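Local coordinates for siderophore periplasmic binding protein (PDB 5DH0) that probably binds ferric siderophores of the fuscachelin type in the periplasmic binding protein manner and hands them on for iron uptake, at residues I247-D252 against V281-Y286; G208-T213 against I297-I302. All coordinates share one frame; numbering follows the deposited sequence.

Contact 1 (I247-D252 against V281-Y286); sequences IFYETD and VHPLRY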
ATOM      1  N   ILE A 247      -9.352 -10.182  -1.348  1.00 34.90           N
ATOM      2  CA  ILE A 247      -8.682 -10.831  -2.447  1.00 32.12           C
ATOM      3  C   ILE A 247      -9.707 -11.438  -3.386  1.00 31.51           C
ATOM      4  O   ILE A 247     -10.567 -12.201  -2.957  1.00 34.22           O
ATOM      5  CB  ILE A 247      -7.721 -11.913  -1.943  1.00 35.94           C
ATOM      6  CG1 ILE A 247      -6.566 -11.274  -1.175  1.00 34.76           C
ATOM      7  CG2 ILE A 247      -7.187 -12.733  -3.101  1.00 32.54           C
ATOM      8  CD1 ILE A 247      -5.517 -12.311  -0.707  1.00 36.80           C
ATOM      9  N   PHE A 248      -9.621 -11.066  -4.659  1.00 28.58           N
ATOM     10  CA  PHE A 248     -10.370 -11.722  -5.728  1.00 30.66           C
ATOM     11  C   PHE A 248      -9.481 -12.733  -6.458  1.00 31.59           C
ATOM     12  O   PHE A 248      -8.284 -12.481  -6.679  1.00 27.14           O
ATOM     13  CB  PHE A 248     -10.878 -10.700  -6.742  1.00 32.32           C
ATOM     14  CG  PHE A 248     -12.064  -9.910  -6.290  1.00 31.32           C
ATOM     15  CD1 PHE A 248     -13.335 -10.474  -6.299  1.00 31.92           C
ATOM     16  CD2 PHE A 248     -11.918  -8.584  -5.906  1.00 34.40           C
ATOM     17  CE1 PHE A 248     -14.445  -9.725  -5.896  1.00 37.50           C
ATOM     18  CE2 PHE A 248     -13.015  -7.829  -5.509  1.00 31.88           C
ATOM     19  CZ  PHE A 248     -14.278  -8.399  -5.501  1.00 43.25           C
ATOM     20  N   TYR A 249     -10.058 -13.863  -6.849  1.00 27.91           N
ATOM     21  CA  TYR A 249      -9.360 -14.793  -7.736  1.00 29.00           C
ATOM     22  C   TYR A 249     -10.201 -15.007  -8.995  1.00 26.08           C
ATOM     23  O   TYR A 249     -11.407 -15.197  -8.932  1.00 27.84           O
ATOM     24  CB  TYR A 249      -9.045 -16.143  -7.025  1.00 27.61           C
ATOM     25  CG  TYR A 249     -10.248 -16.880  -6.443  1.00 29.31           C
ATOM     26  CD1 TYR A 249     -10.659 -16.672  -5.125  1.00 34.02           C
ATOM     27  CD2 TYR A 249     -10.973 -17.781  -7.203  1.00 28.74           C
ATOM     28  CE1 TYR A 249     -11.762 -17.337  -4.599  1.00 27.90           C
ATOM     29  CE2 TYR A 249     -12.064 -18.439  -6.677  1.00 29.24           C
ATOM     30  CZ  TYR A 249     -12.452 -18.215  -5.383  1.00 37.18           C
ATOM     31  OH  TYR A 249     -13.538 -18.881  -4.887  1.00 49.18           O
ATOM     32  N   GLU A 250      -9.559 -14.984 -10.147  1.00 30.99           N
ATOM     33  CA  GLU A 250     -10.246 -15.260 -11.404  1.00 34.01           C
ATOM     34  C   GLU A 250     -10.878 -16.655 -11.458  1.00 35.50           C
ATOM     35  O   GLU A 250     -10.295 -17.639 -10.996  1.00 32.44           O
ATOM     36  CB  GLU A 250      -9.264 -15.070 -12.564  1.00 35.57           C
ATOM     37  CG  GLU A 250      -8.778 -13.613 -12.663  1.00 40.21           C
ATOM     38  CD  GLU A 250      -7.932 -13.334 -13.896  1.00 47.92           C
ATOM     39  OE1 GLU A 250      -7.483 -14.330 -14.525  1.00 49.43           O
ATOM     40  OE2 GLU A 250      -7.727 -12.124 -14.234  1.00 45.29           O
ATOM     41  N   THR A 251     -12.089 -16.727 -12.005  1.00 37.45           N
ATOM     42  CA  THR A 251     -12.769 -18.005 -12.244  1.00 37.37           C
ATOM     43  C   THR A 251     -13.399 -17.981 -13.616  1.00 39.74           C
ATOM     44  O   THR A 251     -13.322 -16.967 -14.304  1.00 39.23           O
ATOM     45  CB  THR A 251     -13.878 -18.291 -11.222  1.00 38.07           C
ATOM     46  OG1 THR A 251     -14.892 -17.275 -11.319  1.00 37.85           O
ATOM     47  CG2 THR A 251     -13.323 -18.335  -9.803  1.00 36.01           C
ATOM     48  N   ASP A 252     -14.035 -19.081 -14.008  1.00 35.32           N
ATOM     49  CA  ASP A 252     -14.781 -19.100 -15.265  1.00 39.93           C
ATOM     50  C   ASP A 252     -16.195 -18.623 -15.012  1.00 41.45           C
ATOM     51  O   ASP A 252     -16.540 -18.320 -13.876  1.00 39.83           O
ATOM     52  CB  ASP A 252     -14.772 -20.497 -15.908  1.00 44.99           C
ATOM     53  CG  ASP A 252     -15.583 -21.545 -15.128  1.00 45.24           C
ATOM     54  OD1 ASP A 252     -16.215 -21.243 -14.087  1.00 43.98           O
ATOM     55  OD2 ASP A 252     -15.566 -22.716 -15.572  1.00 53.00           O
ATOM     56  N   VAL A 281     -12.027 -13.606   0.652  1.00 39.24           N
ATOM     57  CA  VAL A 281     -11.508 -14.115  -0.607  1.00 34.70           C
ATOM     58  C   VAL A 281     -12.703 -14.522  -1.455  1.00 36.29           C
ATOM     59  O   VAL A 281     -13.539 -15.293  -1.021  1.00 42.79           O
ATOM     60  CB  VAL A 281     -10.539 -15.291  -0.392  1.00 35.86           C
ATOM     61  CG1 VAL A 281     -10.033 -15.848  -1.724  1.00 31.29           C
ATOM     62  CG2 VAL A 281      -9.371 -14.837   0.445  1.00 36.38           C
ATOM     63  N   HIS A 282     -12.810 -13.969  -2.655  1.00 36.17           N
ATOM     64  CA  HIS A 282     -14.036 -14.091  -3.427  1.00 36.70           C
ATOM     65  C   HIS A 282     -13.701 -14.420  -4.859  1.00 36.32           C
ATOM     66  O   HIS A 282     -12.689 -13.968  -5.383  1.00 37.22           O
ATOM     67  CB  HIS A 282     -14.851 -12.787  -3.376  1.00 38.81           C
ATOM     68  CG  HIS A 282     -15.212 -12.353  -1.989  1.00 42.17           C
ATOM     69  ND1 HIS A 282     -16.388 -12.723  -1.375  1.00 42.29           N
ATOM     70  CD2 HIS A 282     -14.540 -11.592  -1.091  1.00 41.94           C
ATOM     71  CE1 HIS A 282     -16.425 -12.211  -0.158  1.00 47.52           C
ATOM     72  NE2 HIS A 282     -15.315 -11.523   0.041  1.00 43.70           N
ATOM     73  N   PRO A 283     -14.549 -15.207  -5.506  1.00 36.61           N
ATOM     74  CA  PRO A 283     -14.354 -15.433  -6.940  1.00 35.35           C
ATOM     75  C   PRO A 283     -14.705 -14.181  -7.743  1.00 35.87           C
ATOM     76  O   PRO A 283     -15.430 -13.316  -7.236  1.00 37.19           O
ATOM     77  CB  PRO A 283     -15.316 -16.584  -7.248  1.00 35.69           C
ATOM     78  CG  PRO A 283     -16.371 -16.464  -6.200  1.00 37.18           C
ATOM     79  CD  PRO A 283     -15.681 -15.971  -4.962  1.00 32.72           C
ATOM     80  N   LEU A 284     -14.189 -14.086  -8.969  1.00 33.07           N
ATOM     81  CA  LEU A 284     -14.509 -12.985  -9.872  1.00 35.54           C
ATOM     82  C   LEU A 284     -14.629 -13.473 -11.311  1.00 33.27           C
ATOM     83  O   LEU A 284     -13.640 -13.795 -11.941  1.00 37.17           O
ATOM     84  CB  LEU A 284     -13.450 -11.886  -9.795  1.00 33.64           C
ATOM     85  CG  LEU A 284     -13.776 -10.679 -10.676  1.00 35.96           C
ATOM     86  CD1 LEU A 284     -15.009  -9.939 -10.165  1.00 35.05           C
ATOM     87  CD2 LEU A 284     -12.582  -9.736 -10.791  1.00 31.97           C
ATOM     88  N   ARG A 285     -15.849 -13.519 -11.819  1.00 30.70           N
ATOM     89  CA  ARG A 285     -16.124 -13.894 -13.193  1.00 32.77           C
ATOM     90  C   ARG A 285     -15.912 -12.733 -14.178  1.00 36.75           C
ATOM     91  O   ARG A 285     -16.011 -11.559 -13.803  1.00 33.14           O
ATOM     92  CB  ARG A 285     -17.565 -14.383 -13.304  1.00 38.82           C
ATOM     93  CG  ARG A 285     -17.868 -15.636 -12.530  1.00 42.26           C
ATOM     94  CD  ARG A 285     -19.231 -15.503 -11.902  1.00 44.97           C
ATOM     95  NE  ARG A 285     -20.220 -15.172 -12.911  1.00 50.54           N
ATOM     96  CZ  ARG A 285     -21.145 -14.232 -12.759  1.00 54.00           C
ATOM     97  NH1 ARG A 285     -21.209 -13.536 -11.628  1.00 58.13           N
ATOM     98  NH2 ARG A 285     -22.011 -14.001 -13.738  1.00 58.00           N
ATOM     99  N   TYR A 286     -15.651 -13.080 -15.439  1.00 33.75           N
ATOM    100  CA  TYR A 286     -15.470 -12.129 -16.535  1.00 30.29           C
ATOM    101  C   TYR A 286     -14.431 -11.069 -16.209  1.00 29.73           C
ATOM    102  O   TYR A 286     -14.539  -9.931 -16.652  1.00 34.52           O
ATOM    103  CB  TYR A 286     -16.803 -11.480 -16.907  1.00 33.98           C
ATOM    104  CG  TYR A 286     -17.756 -12.479 -17.516  1.00 39.02           C
ATOM    105  CD1 TYR A 286     -17.484 -13.055 -18.758  1.00 37.69           C
ATOM    106  CD2 TYR A 286     -18.907 -12.877 -16.845  1.00 36.39           C
ATOM    107  CE1 TYR A 286     -18.335 -13.982 -19.320  1.00 39.74           C
ATOM    108  CE2 TYR A 286     -19.771 -13.814 -17.403  1.00 42.41           C
ATOM    109  CZ  TYR A 286     -19.481 -14.364 -18.640  1.00 44.55           C
ATOM    110  OH  TYR A 286     -20.336 -15.287 -19.209  1.00 56.30           O
TER
HETATM  111  O   HOH W   1     -12.586 -14.289 -14.560  1.00 35.03           O
HETATM  112  O   HOH W   2     -14.913 -15.951 -16.548  1.00 40.33           O
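The Tyr249 ring takes Pro283 on one face. Pro283 CA sits 3.8 Å from the ring centroid, 15° off the normal, a CH-pi contact. At the ring edge, near its plane, Val281 CG1 meets Tyr249 CD1 at 3.6 Å. With chi1 57°, Tyr249 CG stands between its backbone N and carbonyl carbon, and this lays the ring alongside the proline. On the opposite face of the sheet, the edge of the Phe248 ring receives Pro283 O in its plane. Leu284 CB packs on Phe248 CD1 at 3.8 Å, and helix 292-307 closes over this side through Val305 and Gln301.

Between these layers the two strands run parallel. His282 N donates to Ile247 O (2.9 Å), Tyr249 N to His282 O (3.0 Å) and Leu284 N to Tyr249 O (3.0 Å). The last bond is more bent, 133° at the hydrogen. Past it, Thr251 N reaches Leu284 O only weakly. Water 1 donates to both Thr251 O and Leu284 O and bridges the two segments there.

The bonds to strand 246-250 use the amides of His282 and Leu284. A proline between them therefore interrupts none of them, and its CA and ring add apolar packing on Tyr249.

Contact 2 (G208-T213 against I297-I302); sequences GEILHT and IVLDQI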
ATOM      1  N   GLY A 208      -8.235  -5.718 -12.821  1.00 26.63           N
ATOM      2  CA  GLY A 208      -7.408  -4.766 -12.095  1.00 27.85           C
ATOM      3  C   GLY A 208      -7.645  -3.341 -12.598  1.00 30.58           C
ATOM      4  O   GLY A 208      -7.640  -2.377 -11.836  1.00 29.44           O
ATOM      5  N   GLU A 209      -7.848  -3.222 -13.904  1.00 28.67           N
ATOM      6  CA  GLU A 209      -8.108  -1.944 -14.517  1.00 33.36           C
ATOM      7  C   GLU A 209      -9.491  -1.426 -14.114  1.00 36.62           C
ATOM      8  O   GLU A 209      -9.664  -0.226 -13.916  1.00 36.46           O
ATOM      9  CB  GLU A 209      -7.986  -2.041 -16.035  1.00 33.22           C
ATOM     10  CG  GLU A 209      -7.801  -0.690 -16.695  1.00 37.22           C
ATOM     11  CD  GLU A 209      -9.114  -0.098 -17.223  1.00 47.72           C
ATOM     12  OE1 GLU A 209     -10.170  -0.749 -17.043  1.00 40.38           O
ATOM     13  OE2 GLU A 209      -9.086   1.015 -17.819  1.00 53.14           O
ATOM     14  N   ILE A 210     -10.459  -2.328 -13.956  1.00 30.80           N
ATOM     15  CA  ILE A 210     -11.791  -1.912 -13.525  1.00 34.52           C
ATOM     16  C   ILE A 210     -11.798  -1.464 -12.075  1.00 31.81           C
ATOM     17  O   ILE A 210     -12.414  -0.451 -11.741  1.00 32.57           O
ATOM     18  CB  ILE A 210     -12.826  -3.023 -13.738  1.00 33.23           C
ATOM     19  CG1 ILE A 210     -13.105  -3.148 -15.230  1.00 34.80           C
ATOM     20  CG2 ILE A 210     -14.132  -2.666 -13.047  1.00 27.91           C
ATOM     21  CD1 ILE A 210     -13.711  -4.441 -15.608  1.00 39.25           C
ATOM     22  N   LEU A 211     -11.093  -2.189 -11.217  1.00 32.57           N
ATOM     23  CA  LEU A 211     -10.921  -1.740  -9.840  1.00 33.64           C
ATOM     24  C   LEU A 211     -10.249  -0.368  -9.822  1.00 35.87           C
ATOM     25  O   LEU A 211     -10.652   0.514  -9.063  1.00 35.35           O
ATOM     26  CB  LEU A 211     -10.101  -2.742  -9.033  1.00 35.77           C
ATOM     27  CG  LEU A 211     -10.879  -3.955  -8.529  1.00 36.84           C
ATOM     28  CD1 LEU A 211      -9.929  -5.109  -8.257  1.00 35.35           C
ATOM     29  CD2 LEU A 211     -11.646  -3.583  -7.270  1.00 36.33           C
ATOM     30  N   HIS A 212      -9.234  -0.190 -10.663  1.00 33.13           N
ATOM     31  CA  HIS A 212      -8.535   1.085 -10.732  1.00 32.89           C
ATOM     32  C   HIS A 212      -9.480   2.198 -11.234  1.00 36.49           C
ATOM     33  O   HIS A 212      -9.573   3.258 -10.628  1.00 34.38           O
ATOM     34  CB  HIS A 212      -7.307   0.966 -11.630  1.00 28.20           C
ATOM     35  CG  HIS A 212      -6.470   2.207 -11.684  1.00 35.48           C
ATOM     36  ND1 HIS A 212      -5.798   2.707 -10.585  1.00 35.91           N
ATOM     37  CD2 HIS A 212      -6.183   3.045 -12.712  1.00 34.84           C
ATOM     38  CE1 HIS A 212      -5.139   3.799 -10.932  1.00 35.68           C
ATOM     39  NE2 HIS A 212      -5.360   4.029 -12.216  1.00 35.07           N
ATOM     40  N   THR A 213     -10.195   1.936 -12.322  1.00 34.12           N
ATOM     41  CA  THR A 213     -11.138   2.896 -12.886  1.00 35.67           C
ATOM     42  C   THR A 213     -12.193   3.340 -11.857  1.00 36.51           C
ATOM     43  O   THR A 213     -12.663   4.461 -11.868  1.00 38.75           O
ATOM     44  CB  THR A 213     -11.816   2.286 -14.117  1.00 38.55           C
ATOM     45  OG1 THR A 213     -10.815   2.002 -15.102  1.00 40.95           O
ATOM     46  CG2 THR A 213     -12.854   3.217 -14.709  1.00 34.73           C
ATOM     47  N   ILE A 297     -20.784  -6.826 -15.301  1.00 34.61           N
ATOM     48  CA  ILE A 297     -20.865  -7.978 -14.388  1.00 31.23           C
ATOM     49  C   ILE A 297     -19.755  -7.925 -13.345  1.00 31.50           C
ATOM     50  O   ILE A 297     -19.983  -8.210 -12.172  1.00 34.00           O
ATOM     51  CB  ILE A 297     -20.818  -9.289 -15.178  1.00 35.25           C
ATOM     52  CG1 ILE A 297     -22.138  -9.435 -15.940  1.00 30.15           C
ATOM     53  CG2 ILE A 297     -20.549 -10.490 -14.264  1.00 31.97           C
ATOM     54  CD1 ILE A 297     -22.059 -10.367 -17.106  1.00 32.62           C
ATOM     55  N   VAL A 298     -18.565  -7.505 -13.758  1.00 29.05           N
ATOM     56  CA  VAL A 298     -17.470  -7.293 -12.812  1.00 32.37           C
ATOM     57  C   VAL A 298     -17.785  -6.222 -11.745  1.00 34.89           C
ATOM     58  O   VAL A 298     -17.548  -6.454 -10.554  1.00 34.58           O
ATOM     59  CB  VAL A 298     -16.169  -6.904 -13.557  1.00 32.20           C
ATOM     60  CG1 VAL A 298     -15.103  -6.471 -12.581  1.00 27.57           C
ATOM     61  CG2 VAL A 298     -15.683  -8.074 -14.384  1.00 30.68           C
ATOM     62  N   LEU A 299     -18.300  -5.059 -12.168  1.00 32.53           N
ATOM     63  CA  LEU A 299     -18.795  -4.032 -11.237  1.00 33.69           C
ATOM     64  C   LEU A 299     -19.809  -4.572 -10.250  1.00 34.52           C
ATOM     65  O   LEU A 299     -19.754  -4.257  -9.068  1.00 37.17           O
ATOM     66  CB  LEU A 299     -19.451  -2.879 -11.989  1.00 32.61           C
ATOM     67  CG  LEU A 299     -18.499  -1.895 -12.627  1.00 32.96           C
ATOM     68  CD1 LEU A 299     -19.296  -0.729 -13.183  1.00 30.91           C
ATOM     69  CD2 LEU A 299     -17.488  -1.449 -11.578  1.00 30.19           C
ATOM     70  N   ASP A 300     -20.754  -5.370 -10.739  1.00 34.30           N
ATOM     71  CA  ASP A 300     -21.780  -5.931  -9.865  1.00 37.82           C
ATOM     72  C   ASP A 300     -21.173  -6.828  -8.784  1.00 37.53           C
ATOM     73  O   ASP A 300     -21.690  -6.897  -7.671  1.00 37.66           O
ATOM     74  CB  ASP A 300     -22.831  -6.703 -10.681  1.00 29.54           C
ATOM     75  N   GLN A 301     -20.066  -7.497  -9.098  1.00 35.20           N
ATOM     76  CA  GLN A 301     -19.427  -8.384  -8.137  1.00 36.83           C
ATOM     77  C   GLN A 301     -18.608  -7.599  -7.117  1.00 36.50           C
ATOM     78  O   GLN A 301     -18.546  -7.962  -5.946  1.00 33.94           O
ATOM     79  CB  GLN A 301     -18.539  -9.412  -8.850  1.00 35.93           C
ATOM     80  CG  GLN A 301     -19.273 -10.482  -9.656  1.00 31.64           C
ATOM     81  CD  GLN A 301     -18.304 -11.351 -10.455  1.00 37.40           C
ATOM     82  OE1 GLN A 301     -17.790 -12.349  -9.956  1.00 36.57           O
ATOM     83  NE2 GLN A 301     -18.056 -10.969 -11.693  1.00 34.40           N
ATOM     84  N   ILE A 302     -17.969  -6.525  -7.562  1.00 33.83           N
ATOM     85  CA  ILE A 302     -17.248  -5.652  -6.650  1.00 37.97           C
ATOM     86  C   ILE A 302     -18.203  -4.923  -5.680  1.00 40.19           C
ATOM     87  O   ILE A 302     -17.931  -4.865  -4.476  1.00 41.30           O
ATOM     88  CB  ILE A 302     -16.380  -4.629  -7.432  1.00 39.07           C
ATOM     89  CG1 ILE A 302     -15.335  -5.378  -8.266  1.00 34.72           C
ATOM     90  CG2 ILE A 302     -15.657  -3.684  -6.475  1.00 36.14           C
ATOM     91  CD1 ILE A 302     -14.621  -4.531  -9.281  1.00 32.95           C
TER
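Ile210 reaches Val298 with both of its branches. Its CD1 lies 3.9 Å from Val298 CG1 and close to Val298 CB. Its CG2 also approaches Val298 CG1, lies 3.9 Å from Leu299 CD2 and reaches Ile302 CD1 at a longer 4.2 Å. One residue thus touches three side chains of helix 292-307. The second point of contact is Leu211, whose CD2 comes within 3.7 Å of Ile302 CD1. Every touching group is aliphatic and buried.

Ile210 CG2 is turned opposite its own backbone N, and CG1 lies opposite the carbonyl carbon (chi1 -73°). The two branches therefore diverge, and CD1 at the end of CG1 is carried to Val298. An alanine here would remove both branches, and would probably leave Val298 CG1 and Leu299 CD2 without their partner and open a gap between the helices.

Further out, other parts of the chain flank the pair. Helix 158-178 packs on Leu299 through Phe168 and Val172, and Leu211 rests on Ala216 and Gln218. Glu209, on the same helix as Ile210, forms a salt bridge with Arg145 of helix 142-154, a residue that the Ile210 side chain also touches. At the end of the short helix, Thr213 OG1 donates to Glu209 O at 2.8 Å. That carbonyl also accepts from Thr213 N, and the two donors come from opposite faces of its plane.

The segment axes are 10.6 Å apart at closest and cross at -65°. This is steep, aliphatic helix-helix packing in the helical layer beside the mixed sheet of a periplasmic binding protein lobe.

How the contacts relate
The two contacts have centres about 11 Å apart and directly touch. Along the chain the order is 208-213, 247-252, 281-286, 297-302, so contact 2 brackets contact 1. Strand 281-284 is followed by helix 292-307, which carries the second half of contact 2. That helix lies against the sheet with one side and against helix 206-213 with another. The junction is made by Gln301 OE1, which probably accepts a hydrogen bond from Arg285 N (2.9 Å), and by Val298 CG2, which packs on Tyr286 O. Strand pairing and helix packing thus form successive layers of one lobe, joined through the chain's last long helix.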